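Local coordinates for protein cellulase (Uncultured bacterium, PDB 3WX5) that probably hydrolyses internal beta-1,4-glucosidic linkages in cellulose, as an endoglucanase of glycoside hydrolase family 12, at residues A[107-112]-A[234-239]; A[58-63]-A[221-226]; A[93-98]-A[215-220]; A[123-128]-A[139-144]. All coordinates share one frame; numbering follows the deposited sequence.

Interaction 1: residues A[107-112]-A[234-239]; sequences NWRLTP and SSDFSV
Arg109 and Asp236 meet in a salt bridge at a beta bulge in an antiparallel pairing of strands. From Arg109, CB lies 3.7 Å from Ser235 O, and CD is as close to Asp236 OD2. The chain then bends at chi3 (73°), which swings NE to within 3.1 Å of Asp236 OD2. The carboxylate oxygen lies almost in the guanidinium plane, while the arginine reaches that oxygen from above the carboxylate plane; the two planes stand 52° apart. At the tip, NH2 passes 3.5 Å from Ser235 OG, which sits over a guanidinium face. Asn107 pairs with Ser238 but Arg109 with Ser235, so two residues, Asp236 and Phe237, lie opposite the single Trp108. Beneath the bulge, Trp108 turns the opposite way and its NE1 donates in the ring plane to Ser234 OG (2.7 Å, 161°), a snug bond for a buried indole nitrogen. One water bridges Asn107 ND2 and Asp236 O, while Asn107 OD1 is hydrogen-bonded by Gln194 N. Strands 101-111 and 233-243 are neighbours in the six-stranded sheet, with 191-196 and 60-65 flanking them, and Trp108 and Phe237 project onto Thr221 of strand 215-225 in the other sheet.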
loop_
_atom_site.group_PDB
_atom_site.type_symbol
_atom_site.label_atom_id
_atom_site.label_comp_id
_atom_site.label_asym_id
_atom_site.label_seq_id
_atom_site.Cartn_x
_atom_site.Cartn_y
_atom_site.Cartn_z
ATOM N N ASN A 107 -0.355 -1.216 -12.103
ATOM C CA ASN A 107 1.060 -1.046 -12.413
ATOM C C ASN A 107 1.806 -0.251 -11.340
ATOM O O ASN A 107 1.256 0.691 -10.767
ATOM C CB ASN A 107 1.245 -0.306 -13.753
ATOM C CG ASN A 107 0.445 -0.906 -14.886
ATOM O OD1 ASN A 107 0.037 -2.061 -14.846
ATOM N ND2 ASN A 107 0.208 -0.097 -15.920
ATOM N N TRP A 108 3.101 -0.531 -11.174
ATOM C CA TRP A 108 3.938 0.273 -10.281
ATOM C C TRP A 108 5.397 -0.003 -10.606
ATOM O O TRP A 108 5.756 -1.122 -10.954
ATOM C CB TRP A 108 3.674 -0.094 -8.810
ATOM C CG TRP A 108 4.327 0.860 -7.813
ATOM C CD1 TRP A 108 4.314 2.241 -7.847
ATOM C CD2 TRP A 108 4.980 0.501 -6.584
ATOM N NE1 TRP A 108 5.046 2.744 -6.785
ATOM C CE2 TRP A 108 5.448 1.698 -5.988
ATOM C CE3 TRP A 108 5.243 -0.722 -5.945
ATOM C CZ2 TRP A 108 6.061 1.715 -4.730
ATOM C CZ3 TRP A 108 5.898 -0.704 -4.709
ATOM C CH2 TRP A 108 6.325 0.504 -4.132
ATOM N N ARG A 109 6.250 0.999 -10.415
ATOM C CA ARG A 109 7.691 0.798 -10.534
ATOM C C ARG A 109 8.354 1.437 -9.319
ATOM O O ARG A 109 7.996 2.537 -8.920
ATOM C CB ARG A 109 8.216 1.446 -11.811
ATOM C CG ARG A 109 9.715 1.267 -12.023
ATOM C CD ARG A 109 10.149 1.703 -13.443
ATOM N NE ARG A 109 10.138 3.158 -13.589
ATOM C CZ ARG A 109 11.112 3.954 -13.146
ATOM N NH1 ARG A 109 12.162 3.441 -12.520
ATOM N NH2 ARG A 109 11.023 5.262 -13.298
ATOM N N LEU A 110 9.287 0.725 -8.710
ATOM C CA LEU A 110 9.968 1.265 -7.552
ATOM C C LEU A 110 11.474 1.321 -7.824
ATOM O O LEU A 110 12.034 0.505 -8.593
ATOM C CB LEU A 110 9.653 0.423 -6.321
ATOM C CG LEU A 110 10.145 -1.037 -6.422
ATOM C CD1 LEU A 110 11.289 -1.304 -5.470
ATOM C CD2 LEU A 110 9.019 -2.052 -6.222
ATOM N N THR A 111 12.126 2.287 -7.198
ATOM C CA THR A 111 13.578 2.357 -7.240
ATOM C C THR A 111 14.089 2.041 -5.831
ATOM O O THR A 111 13.843 2.806 -4.890
ATOM C CB THR A 111 14.029 3.769 -7.715
ATOM O OG1 THR A 111 13.425 4.050 -8.991
ATOM C CG2 THR A 111 15.561 3.838 -7.844
ATOM N N PRO A 112 14.753 0.884 -5.665
ATOM C CA PRO A 112 15.274 0.473 -4.363
ATOM C C PRO A 112 16.516 1.260 -3.957
ATOM O O PRO A 112 17.063 2.040 -4.772
ATOM C CB PRO A 112 15.640 -0.997 -4.568
ATOM C CG PRO A 112 15.815 -1.166 -6.033
ATOM C CD PRO A 112 15.261 0.046 -6.759
ATOM N N SER A 234 8.862 6.047 -5.987
ATOM C CA SER A 234 7.645 5.390 -6.497
ATOM C C SER A 234 7.309 6.041 -7.850
ATOM O O SER A 234 7.219 7.266 -7.923
ATOM C CB SER A 234 6.510 5.624 -5.485
ATOM O OG SER A 234 5.195 5.310 -5.973
ATOM N N SER A 235 7.149 5.228 -8.905
ATOM C CA SER A 235 6.852 5.743 -10.262
ATOM C C SER A 235 5.745 4.981 -10.984
ATOM O O SER A 235 5.558 3.790 -10.752
ATOM C CB SER A 235 8.126 5.662 -11.123
ATOM O OG SER A 235 9.190 6.330 -10.458
ATOM N N ASP A 236 5.074 5.647 -11.922
ATOM C CA ASP A 236 4.270 4.955 -12.934
ATOM C C ASP A 236 3.092 4.194 -12.308
ATOM O O ASP A 236 2.714 3.122 -12.797
ATOM C CB ASP A 236 5.132 3.933 -13.713
ATOM C CG ASP A 236 6.345 4.561 -14.419
ATOM O OD1 ASP A 236 6.298 5.745 -14.825
ATOM O OD2 ASP A 236 7.334 3.815 -14.611
ATOM N N PHE A 237 2.536 4.707 -11.221
ATOM C CA PHE A 237 1.417 4.029 -10.538
ATOM C C PHE A 237 0.134 4.121 -11.377
ATOM O O PHE A 237 -0.200 5.194 -11.910
ATOM C CB PHE A 237 1.181 4.668 -9.169
ATOM C CG PHE A 237 0.079 4.026 -8.367
ATOM C CD1 PHE A 237 0.228 2.743 -7.840
ATOM C CD2 PHE A 237 -1.066 4.746 -8.045
ATOM C CE1 PHE A 237 -0.753 2.204 -6.997
ATOM C CE2 PHE A 237 -2.040 4.223 -7.177
ATOM C CZ PHE A 237 -1.883 2.948 -6.659
ATOM N N SER A 238 -0.587 3.009 -11.470
ATOM C CA SER A 238 -1.895 2.987 -12.089
ATOM C C SER A 238 -2.726 1.936 -11.379
ATOM O O SER A 238 -2.214 0.928 -10.919
ATOM C CB SER A 238 -1.748 2.591 -13.568
ATOM O OG SER A 238 -3.005 2.560 -14.194
ATOM N N VAL A 239 -4.007 2.209 -11.213
ATOM C CA VAL A 239 -4.929 1.174 -10.749
ATOM C C VAL A 239 -6.104 1.120 -11.688
ATOM O O VAL A 239 -6.572 2.170 -12.129
ATOM C CB VAL A 239 -5.457 1.483 -9.348
ATOM C CG1 VAL A 239 -6.525 0.440 -8.976
ATOM C CG2 VAL A 239 -4.300 1.473 -8.336
HETATM O O HOH W 1 1.676 2.710 -15.219
HETATM O O HOH W 2 10.559 4.386 -9.333
#

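Interaction 2: residues A[58-63]-A[221-226]; sequences GNFILT and TGFELW
Phe60 and Phe223 meet in a wholly apolar contact, without a hydrogen bond between 58-63 and 221-226. The two aromatic side chains run in opposite directions and slide past one another, and CE1 of Phe60 arrives at the edge of the Phe223 ring, near its plane, 3.9 Å from Phe223 CE2. Phe60 can reach that far because its CG sits between the backbone N and the carbonyl carbon (chi1 69°), which carries the ring out across the gap. The rim of the Phe60 ring also abuts backbone: CZ lies 4.4 Å from Gly222 CA, which approaches at the ring edge.

Aliphatic packing continues the seam. Leu62 uses both methyls, CD1 against Leu225 CD1 at 4.0 Å, tip to tip, and CD2 against Phe223 CD2 at 4.3 Å. The backbones stay well apart, with Phe60 CA and Gly222 CA separated by 9.4 Å, a spacing bridged by side chains from both facing sheets of a beta sandwich. This is the concanavalin-like jelly roll of family 12 at its core. Strand 60-65 belongs to the six-stranded sheet between 49-54 and 233-243, whereas strand 215-225 lies in the opposing sheet beside 117-127; Trp108 and Ser234 press on Phe223, and Ile51 and Gln49 on Leu62.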
loop_
_atom_site.group_PDB
_atom_site.type_symbol
_atom_site.label_atom_id
_atom_site.label_comp_id
_atom_site.label_asym_id
_atom_site.label_seq_id
_atom_site.Cartn_x
_atom_site.Cartn_y
_atom_site.Cartn_z
ATOM N N GLY A 58 1.958 11.661 -9.939
ATOM C CA GLY A 58 1.992 11.136 -8.585
ATOM C C GLY A 58 3.270 10.407 -8.227
ATOM O O GLY A 58 3.405 9.935 -7.091
ATOM N N ASN A 59 4.262 10.413 -9.121
ATOM C CA ASN A 59 5.578 9.836 -8.783
ATOM C C ASN A 59 6.110 10.575 -7.546
ATOM O O ASN A 59 5.882 11.778 -7.403
ATOM C CB ASN A 59 6.601 10.019 -9.915
ATOM C CG ASN A 59 6.245 9.262 -11.179
ATOM O OD1 ASN A 59 5.312 8.456 -11.215
ATOM N ND2 ASN A 59 7.006 9.527 -12.241
ATOM N N PHE A 60 6.836 9.877 -6.672
ATOM C CA PHE A 60 7.431 10.542 -5.502
ATOM C C PHE A 60 8.764 9.940 -5.101
ATOM O O PHE A 60 9.015 8.754 -5.329
ATOM C CB PHE A 60 6.445 10.677 -4.317
ATOM C CG PHE A 60 6.068 9.363 -3.648
ATOM C CD1 PHE A 60 6.909 8.788 -2.684
ATOM C CD2 PHE A 60 4.856 8.744 -3.937
ATOM C CE1 PHE A 60 6.574 7.577 -2.049
ATOM C CE2 PHE A 60 4.474 7.541 -3.277
ATOM C CZ PHE A 60 5.343 6.955 -2.337
ATOM N N ILE A 61 9.642 10.769 -4.540
ATOM C CA ILE A 61 10.924 10.252 -4.060
ATOM C C ILE A 61 11.121 10.715 -2.623
ATOM O O ILE A 61 10.744 11.847 -2.275
ATOM C CB ILE A 61 12.094 10.730 -4.987
ATOM C CG1 ILE A 61 13.444 10.184 -4.505
ATOM C CG2 ILE A 61 12.141 12.256 -5.038
ATOM C CD1 ILE A 61 14.545 10.243 -5.577
ATOM N N LEU A 62 11.646 9.822 -1.771
ATOM C CA LEU A 62 11.999 10.202 -0.383
ATOM C C LEU A 62 13.268 11.063 -0.455
ATOM O O LEU A 62 14.354 10.561 -0.807
ATOM C CB LEU A 62 12.266 8.958 0.474
ATOM C CG LEU A 62 11.047 8.251 1.089
ATOM C CD1 LEU A 62 10.422 9.058 2.248
ATOM C CD2 LEU A 62 10.000 7.931 0.021
ATOM N N THR A 63 13.130 12.343 -0.133
ATOM C CA THR A 63 14.283 13.243 -0.133
ATOM C C THR A 63 14.863 13.402 1.254
ATOM O O THR A 63 16.005 13.866 1.414
ATOM C CB THR A 63 13.940 14.641 -0.701
ATOM O OG1 THR A 63 12.912 15.229 0.088
ATOM C CG2 THR A 63 13.483 14.540 -2.160
ATOM N N THR A 221 -0.010 1.966 -2.654
ATOM C CA THR A 221 1.301 1.346 -2.580
ATOM C C THR A 221 2.334 2.374 -2.143
ATOM O O THR A 221 2.068 3.579 -2.196
ATOM C CB THR A 221 1.696 0.727 -3.934
ATOM O OG1 THR A 221 2.829 -0.130 -3.734
ATOM C CG2 THR A 221 2.044 1.848 -4.966
ATOM N N GLY A 222 3.468 1.907 -1.635
ATOM C CA GLY A 222 4.457 2.828 -1.046
ATOM C C GLY A 222 5.524 2.034 -0.349
ATOM O O GLY A 222 5.727 0.865 -0.681
ATOM N N PHE A 223 6.144 2.624 0.675
ATOM C CA PHE A 223 7.289 1.983 1.326
ATOM C C PHE A 223 7.019 2.023 2.820
ATOM O O PHE A 223 6.870 3.109 3.388
ATOM C CB PHE A 223 8.569 2.772 1.026
ATOM C CG PHE A 223 8.837 2.949 -0.456
ATOM C CD1 PHE A 223 9.409 1.914 -1.186
ATOM C CD2 PHE A 223 8.437 4.112 -1.127
ATOM C CE1 PHE A 223 9.639 2.043 -2.555
ATOM C CE2 PHE A 223 8.637 4.245 -2.521
ATOM C CZ PHE A 223 9.260 3.217 -3.220
ATOM N N GLU A 224 6.991 0.870 3.481
ATOM C CA GLU A 224 7.023 0.939 4.938
ATOM C C GLU A 224 8.460 1.196 5.367
ATOM O O GLU A 224 9.378 0.460 4.987
ATOM C CB GLU A 224 6.470 -0.331 5.592
ATOM C CG GLU A 224 4.986 -0.592 5.294
ATOM C CD GLU A 224 4.402 -1.694 6.174
ATOM O OE1 GLU A 224 4.840 -2.862 6.070
ATOM O OE2 GLU A 224 3.538 -1.382 7.016
ATOM N N LEU A 225 8.657 2.204 6.209
ATOM C CA LEU A 225 10.013 2.563 6.619
ATOM C C LEU A 225 10.198 2.244 8.106
ATOM O O LEU A 225 9.419 2.699 8.934
ATOM C CB LEU A 225 10.245 4.052 6.371
ATOM C CG LEU A 225 10.035 4.475 4.920
ATOM C CD1 LEU A 225 10.282 5.957 4.780
ATOM C CD2 LEU A 225 10.922 3.638 3.970
ATOM N N TRP A 226 11.203 1.424 8.437
ATOM C CA TRP A 226 11.605 1.262 9.827
ATOM C C TRP A 226 12.838 2.133 10.137
ATOM O O TRP A 226 12.963 2.689 11.227
ATOM C CB TRP A 226 11.942 -0.192 10.136
ATOM C CG TRP A 226 10.753 -1.147 10.184
ATOM C CD1 TRP A 226 10.180 -1.688 11.303
ATOM C CD2 TRP A 226 10.149 -1.805 9.066
ATOM N NE1 TRP A 226 9.221 -2.615 10.946
ATOM C CE2 TRP A 226 9.206 -2.723 9.577
ATOM C CE3 TRP A 226 10.280 -1.674 7.675
ATOM C CZ2 TRP A 226 8.388 -3.496 8.752
ATOM C CZ3 TRP A 226 9.471 -2.469 6.855
ATOM C CH2 TRP A 226 8.562 -3.385 7.406
#

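Interaction 3: residues A[93-98]-A[215-220]; sequences GLPLRV and YLHAVE
Leu216 O accepts the Leu96 N-H at 3.2 Å, with the donor in the carbonyl plane, and also receives a CA-H...O contact from Pro95 CA (3.1 Å), while Leu94 CD2 of the same segment, 93-98, packs beside it. Leu216 N returns a bond to Leu96 O at 2.9 Å, completing one antiparallel hydrogen-bonded pair. A cis peptide before Pro95 bends the chain here, and the proline lays CB against His217 ND1 (3.5 Å) and against Tyr215 CB. NE2 of the imidazole makes weak hydrogen bonds to Ser129 O and Ser127 OG.

Farther out, Arg97 runs extended over Tyr215. Its CG stands over one ring face, 4.0 Å from the centroid, a CH-pi contact, and the chain carries on until CZ lies 3.4 Å from Tyr215 OH, with that hydroxyl above the centre of the guanidinium. The two planes are only 17° from parallel. NE is hydrogen-bonded to Thr213 O, which helps hold the guanidinium in place. On the inner side, Leu94 CD2 meets Leu216 CD2 at 4.0 Å, close to Leu241 of the other sheet. The chemistry thus implies a short edge strand, 96-97, clipped to 215-225 by two backbone bonds and flanked by apolar and aromatic side chains, with the guanidinium nearly parallel to the ring plane and set over the Tyr215 hydroxyl.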
loop_
_atom_site.group_PDB
_atom_site.type_symbol
_atom_site.label_atom_id
_atom_site.label_comp_id
_atom_site.label_asym_id
_atom_site.label_seq_id
_atom_site.Cartn_x
_atom_site.Cartn_y
_atom_site.Cartn_z
ATOM N N GLY A 93 -14.587 4.886 -7.656
ATOM C CA GLY A 93 -15.396 3.669 -7.722
ATOM C C GLY A 93 -15.380 2.853 -6.438
ATOM O O GLY A 93 -15.961 1.760 -6.384
ATOM N N LEU A 94 -14.685 3.356 -5.419
ATOM C CA LEU A 94 -14.699 2.730 -4.095
ATOM C C LEU A 94 -15.422 3.623 -3.079
ATOM O O LEU A 94 -15.519 4.833 -3.287
ATOM C CB LEU A 94 -13.267 2.418 -3.627
ATOM C CG LEU A 94 -12.402 1.574 -4.574
ATOM C CD1 LEU A 94 -10.923 1.639 -4.102
ATOM C CD2 LEU A 94 -12.885 0.121 -4.610
ATOM N N PRO A 95 -15.904 3.041 -1.967
ATOM C CA PRO A 95 -15.730 1.633 -1.639
ATOM C C PRO A 95 -16.688 0.734 -2.434
ATOM O O PRO A 95 -17.731 1.185 -2.919
ATOM C CB PRO A 95 -16.036 1.575 -0.136
ATOM C CG PRO A 95 -16.946 2.709 0.107
ATOM C CD PRO A 95 -16.476 3.801 -0.836
ATOM N N LEU A 96 -16.285 -0.515 -2.617
ATOM C CA LEU A 96 -17.036 -1.479 -3.407
ATOM C C LEU A 96 -16.898 -2.813 -2.704
ATOM O O LEU A 96 -15.797 -3.177 -2.261
ATOM C CB LEU A 96 -16.440 -1.586 -4.802
ATOM C CG LEU A 96 -17.122 -2.594 -5.734
ATOM C CD1 LEU A 96 -18.547 -2.120 -6.075
ATOM C CD2 LEU A 96 -16.305 -2.761 -7.015
ATOM N N ARG A 97 -18.003 -3.544 -2.586
ATOM C CA ARG A 97 -17.968 -4.800 -1.859
ATOM C C ARG A 97 -17.046 -5.785 -2.562
ATOM O O ARG A 97 -17.040 -5.868 -3.792
ATOM C CB ARG A 97 -19.379 -5.386 -1.766
ATOM C CG ARG A 97 -19.770 -5.622 -0.359
ATOM C CD ARG A 97 -21.247 -5.857 -0.190
ATOM N NE ARG A 97 -21.566 -5.814 1.233
ATOM C CZ ARG A 97 -22.784 -5.589 1.691
ATOM N NH1 ARG A 97 -23.771 -5.444 0.822
ATOM N NH2 ARG A 97 -23.009 -5.532 3.001
ATOM N N VAL A 98 -16.339 -6.594 -1.786
ATOM C CA VAL A 98 -15.458 -7.588 -2.387
ATOM C C VAL A 98 -16.180 -8.513 -3.355
ATOM O O VAL A 98 -15.698 -8.761 -4.467
ATOM C CB VAL A 98 -14.704 -8.391 -1.323
ATOM C CG1 VAL A 98 -14.039 -9.643 -1.936
ATOM C CG2 VAL A 98 -13.691 -7.495 -0.619
ATOM N N TYR A 215 -16.243 -4.221 2.312
ATOM C CA TYR A 215 -15.881 -3.303 1.238
ATOM C C TYR A 215 -14.371 -3.151 1.145
ATOM O O TYR A 215 -13.728 -2.946 2.157
ATOM C CB TYR A 215 -16.446 -1.934 1.553
ATOM C CG TYR A 215 -17.941 -1.962 1.502
ATOM C CD1 TYR A 215 -18.610 -1.864 0.273
ATOM C CD2 TYR A 215 -18.682 -2.217 2.640
ATOM C CE1 TYR A 215 -19.998 -1.940 0.206
ATOM C CE2 TYR A 215 -20.071 -2.311 2.582
ATOM C CZ TYR A 215 -20.714 -2.178 1.361
ATOM O OH TYR A 215 -22.077 -2.273 1.298
ATOM N N LEU A 216 -13.860 -3.131 -0.085
ATOM C CA LEU A 216 -12.556 -2.554 -0.402
ATOM C C LEU A 216 -12.658 -1.041 -0.392
ATOM O O LEU A 216 -13.485 -0.473 -1.117
ATOM C CB LEU A 216 -12.096 -3.041 -1.776
ATOM C CG LEU A 216 -10.814 -2.402 -2.329
ATOM C CD1 LEU A 216 -9.615 -2.650 -1.376
ATOM C CD2 LEU A 216 -10.533 -2.949 -3.756
ATOM N N HIS A 217 -11.867 -0.386 0.464
ATOM C CA HIS A 217 -11.903 1.086 0.550
ATOM C C HIS A 217 -10.809 1.783 -0.224
ATOM O O HIS A 217 -11.014 2.882 -0.746
ATOM C CB HIS A 217 -11.805 1.513 2.019
ATOM C CG HIS A 217 -13.053 1.234 2.787
ATOM N ND1 HIS A 217 -14.154 2.068 2.723
ATOM C CD2 HIS A 217 -13.434 0.155 3.510
ATOM C CE1 HIS A 217 -15.106 1.577 3.495
ATOM N NE2 HIS A 217 -14.703 0.408 3.969
ATOM N N ALA A 218 -9.621 1.174 -0.259
ATOM C CA ALA A 218 -8.453 1.881 -0.774
ATOM C C ALA A 218 -7.452 0.905 -1.320
ATOM O O ALA A 218 -7.208 -0.117 -0.700
ATOM C CB ALA A 218 -7.789 2.694 0.363
ATOM N N VAL A 219 -6.822 1.271 -2.434
ATOM C CA VAL A 219 -5.709 0.506 -2.975
ATOM C C VAL A 219 -4.513 1.461 -2.965
ATOM O O VAL A 219 -4.512 2.472 -3.711
ATOM C CB VAL A 219 -5.999 0.080 -4.444
ATOM C CG1 VAL A 219 -4.796 -0.698 -5.036
ATOM C CG2 VAL A 219 -7.261 -0.791 -4.484
ATOM N N GLU A 220 -3.484 1.109 -2.186
ATOM C CA GLU A 220 -2.338 1.997 -1.986
ATOM C C GLU A 220 -1.074 1.243 -2.324
ATOM O O GLU A 220 -1.029 0.018 -2.222
ATOM C CB GLU A 220 -2.267 2.482 -0.524
ATOM C CG GLU A 220 -3.619 2.564 0.180
ATOM C CD GLU A 220 -3.593 3.353 1.506
ATOM O OE1 GLU A 220 -2.500 3.609 2.066
ATOM O OE2 GLU A 220 -4.679 3.799 1.945
#

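Interaction 4: residues A[123-128]-A[139-144]; sequences DLWFSP and GAELMI
Trp125 and Glu141 are cross-strand neighbours whose side chains lie alongside, pointing the same way. Backbone bonding sets this up: Leu124 pairs with Leu142 and Phe126 with Ala140, each through two N-H...O bonds, the shortest from Leu124 N to Leu142 O (2.7 Å). CA-H...O contacts fill the intervals, and Gly139 brings its CA to 3.3 Å from Phe126 O. Strands 117-127 and 140-149 thus form a long-looped beta hairpin in the larger sheet of the family 12 jelly roll, whose concave side probably lines the substrate cleft, as in its relatives.

On the Trp125 side the contacts are mixed. Glu141 CB stands over the six-membered ring, 3.8 Å from its centroid, in a CH-pi contact. CG lies anti to the backbone N (chi1 171°) and the chain stays extended, so the carboxylate runs alongside the ring, the planes 22° apart. Its OE1 is bonded by Trp178 NE1, while OE2 lies 2.6 Å from Asp123 OD1. Met143 CG packs against that same Asp123 oxygen.

On the other face, Phe126 CE1 touches Leu142 CB at 3.8 Å. Separately, the polar Ala140 O sits at the Phe126 ring edge. Helix 197-206 covers this face, with Ile201 against Phe126 and Phe200 against Leu142.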
loop_
_atom_site.group_PDB
_atom_site.type_symbol
_atom_site.label_atom_id
_atom_site.label_comp_id
_atom_site.label_asym_id
_atom_site.label_seq_id
_atom_site.Cartn_x
_atom_site.Cartn_y
_atom_site.Cartn_z
ATOM N N ASP A 123 -0.815 -1.881 -0.072
ATOM C CA ASP A 123 -1.549 -1.930 1.197
ATOM C C ASP A 123 -3.001 -1.672 0.808
ATOM O O ASP A 123 -3.297 -0.615 0.247
ATOM C CB ASP A 123 -1.009 -0.796 2.118
ATOM C CG ASP A 123 -1.286 -1.055 3.586
ATOM O OD1 ASP A 123 -1.583 -2.210 3.889
ATOM O OD2 ASP A 123 -1.148 -0.140 4.442
ATOM N N LEU A 124 -3.867 -2.685 0.934
ATOM C CA LEU A 124 -5.285 -2.500 0.601
ATOM C C LEU A 124 -6.105 -2.622 1.878
ATOM O O LEU A 124 -5.874 -3.530 2.686
ATOM C CB LEU A 124 -5.748 -3.590 -0.388
ATOM C CG LEU A 124 -5.356 -3.438 -1.866
ATOM C CD1 LEU A 124 -3.861 -3.533 -2.053
ATOM C CD2 LEU A 124 -6.049 -4.534 -2.696
ATOM N N TRP A 125 -7.169 -1.818 1.983
ATOM C CA TRP A 125 -7.883 -1.694 3.246
ATOM C C TRP A 125 -9.344 -2.081 2.999
ATOM O O TRP A 125 -9.953 -1.632 2.023
ATOM C CB TRP A 125 -7.805 -0.247 3.794
ATOM C CG TRP A 125 -6.494 0.087 4.445
ATOM C CD1 TRP A 125 -5.502 0.893 3.948
ATOM C CD2 TRP A 125 -6.018 -0.405 5.705
ATOM N NE1 TRP A 125 -4.460 0.953 4.844
ATOM C CE2 TRP A 125 -4.722 0.119 5.897
ATOM C CE3 TRP A 125 -6.571 -1.220 6.697
ATOM C CZ2 TRP A 125 -3.995 -0.088 7.083
ATOM C CZ3 TRP A 125 -5.823 -1.472 7.854
ATOM C CH2 TRP A 125 -4.514 -0.969 7.995
ATOM N N PHE A 126 -9.877 -2.892 3.902
ATOM C CA PHE A 126 -11.248 -3.411 3.816
ATOM C C PHE A 126 -11.988 -3.218 5.139
ATOM O O PHE A 126 -11.401 -3.314 6.218
ATOM C CB PHE A 126 -11.218 -4.916 3.531
ATOM C CG PHE A 126 -10.392 -5.290 2.329
ATOM C CD1 PHE A 126 -9.004 -5.372 2.420
ATOM C CD2 PHE A 126 -11.004 -5.661 1.140
ATOM C CE1 PHE A 126 -8.235 -5.683 1.284
ATOM C CE2 PHE A 126 -10.248 -6.077 0.047
ATOM C CZ PHE A 126 -8.857 -6.125 0.142
ATOM N N SER A 127 -13.315 -3.082 5.067
ATOM C CA SER A 127 -14.080 -3.233 6.292
ATOM C C SER A 127 -15.564 -3.378 6.007
ATOM O O SER A 127 -15.999 -3.144 4.875
ATOM C CB SER A 127 -13.867 -2.027 7.200
ATOM O OG SER A 127 -14.846 -1.048 6.920
ATOM N N PRO A 128 -16.331 -3.811 7.015
ATOM C CA PRO A 128 -17.725 -4.062 6.713
ATOM C C PRO A 128 -18.490 -2.769 6.537
ATOM O O PRO A 128 -19.638 -2.793 6.089
ATOM C CB PRO A 128 -18.232 -4.838 7.939
ATOM C CG PRO A 128 -17.308 -4.481 9.030
ATOM C CD PRO A 128 -15.955 -4.317 8.346
ATOM N N GLY A 139 -12.286 -5.089 10.064
ATOM C CA GLY A 139 -12.024 -5.432 8.659
ATOM C C GLY A 139 -10.666 -6.067 8.452
ATOM O O GLY A 139 -10.343 -7.032 9.125
ATOM N N ALA A 140 -9.963 -5.652 7.394
ATOM C CA ALA A 140 -8.717 -6.339 7.021
ATOM C C ALA A 140 -7.778 -5.383 6.302
ATOM O O ALA A 140 -8.186 -4.337 5.774
ATOM C CB ALA A 140 -8.999 -7.557 6.124
ATOM N N GLU A 141 -6.504 -5.756 6.319
ATOM C CA GLU A 141 -5.478 -5.071 5.579
ATOM C C GLU A 141 -4.761 -6.157 4.800
ATOM O O GLU A 141 -4.340 -7.175 5.382
ATOM C CB GLU A 141 -4.482 -4.408 6.546
ATOM C CG GLU A 141 -3.231 -3.834 5.857
ATOM C CD GLU A 141 -2.213 -3.277 6.855
ATOM O OE1 GLU A 141 -2.355 -3.499 8.080
ATOM O OE2 GLU A 141 -1.274 -2.589 6.412
ATOM N N LEU A 142 -4.625 -5.934 3.496
ATOM C CA LEU A 142 -3.935 -6.884 2.635
ATOM C C LEU A 142 -2.722 -6.208 2.016
ATOM O O LEU A 142 -2.842 -5.197 1.325
ATOM C CB LEU A 142 -4.881 -7.425 1.559
ATOM C CG LEU A 142 -4.377 -8.577 0.685
ATOM C CD1 LEU A 142 -5.566 -9.338 0.020
ATOM C CD2 LEU A 142 -3.414 -8.068 -0.375
ATOM N N MET A 143 -1.546 -6.710 2.357
ATOM C CA MET A 143 -0.307 -6.163 1.830
ATOM C C MET A 143 0.283 -7.095 0.764
ATOM O O MET A 143 0.174 -8.318 0.865
ATOM C CB MET A 143 0.735 -5.979 2.943
ATOM C CG MET A 143 0.283 -5.149 4.142
ATOM S SD MET A 143 1.723 -4.366 4.964
ATOM C CE MET A 143 2.132 -2.990 3.850
ATOM N N ILE A 144 1.058 -6.504 -0.141
ATOM C CA ILE A 144 1.776 -7.279 -1.152
ATOM C C ILE A 144 3.173 -6.715 -1.214
ATOM O O ILE A 144 3.355 -5.587 -1.679
ATOM C CB ILE A 144 1.139 -7.151 -2.532
ATOM C CG1 ILE A 144 -0.311 -7.653 -2.478
ATOM C CG2 ILE A 144 1.937 -8.007 -3.543
ATOM C CD1 ILE A 144 -1.143 -7.350 -3.730
#

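How the interactions relate
Starting from the N terminus, segment 58-63 opens interaction 2, then 93-98 opens interaction 3 and 107-112 interaction 1. Interaction 4 is the local one, its hairpin closing between 123-128 and 139-144, within the spans of all three others. The chain returns at 215-220 to close interaction 3, at once at 221-226 to close interaction 2, and finally at 234-239 to close interaction 1. Interaction 3 is therefore enclosed by interaction 2, while interaction 1 crosses both. Interaction 3 clips 96-97 to 215-225, interaction 4 joins 140-149 to 117-127, the neighbour of 215-225, interaction 1 joins strands of the six-stranded sheet, and interaction 2 packs one sheet against the other.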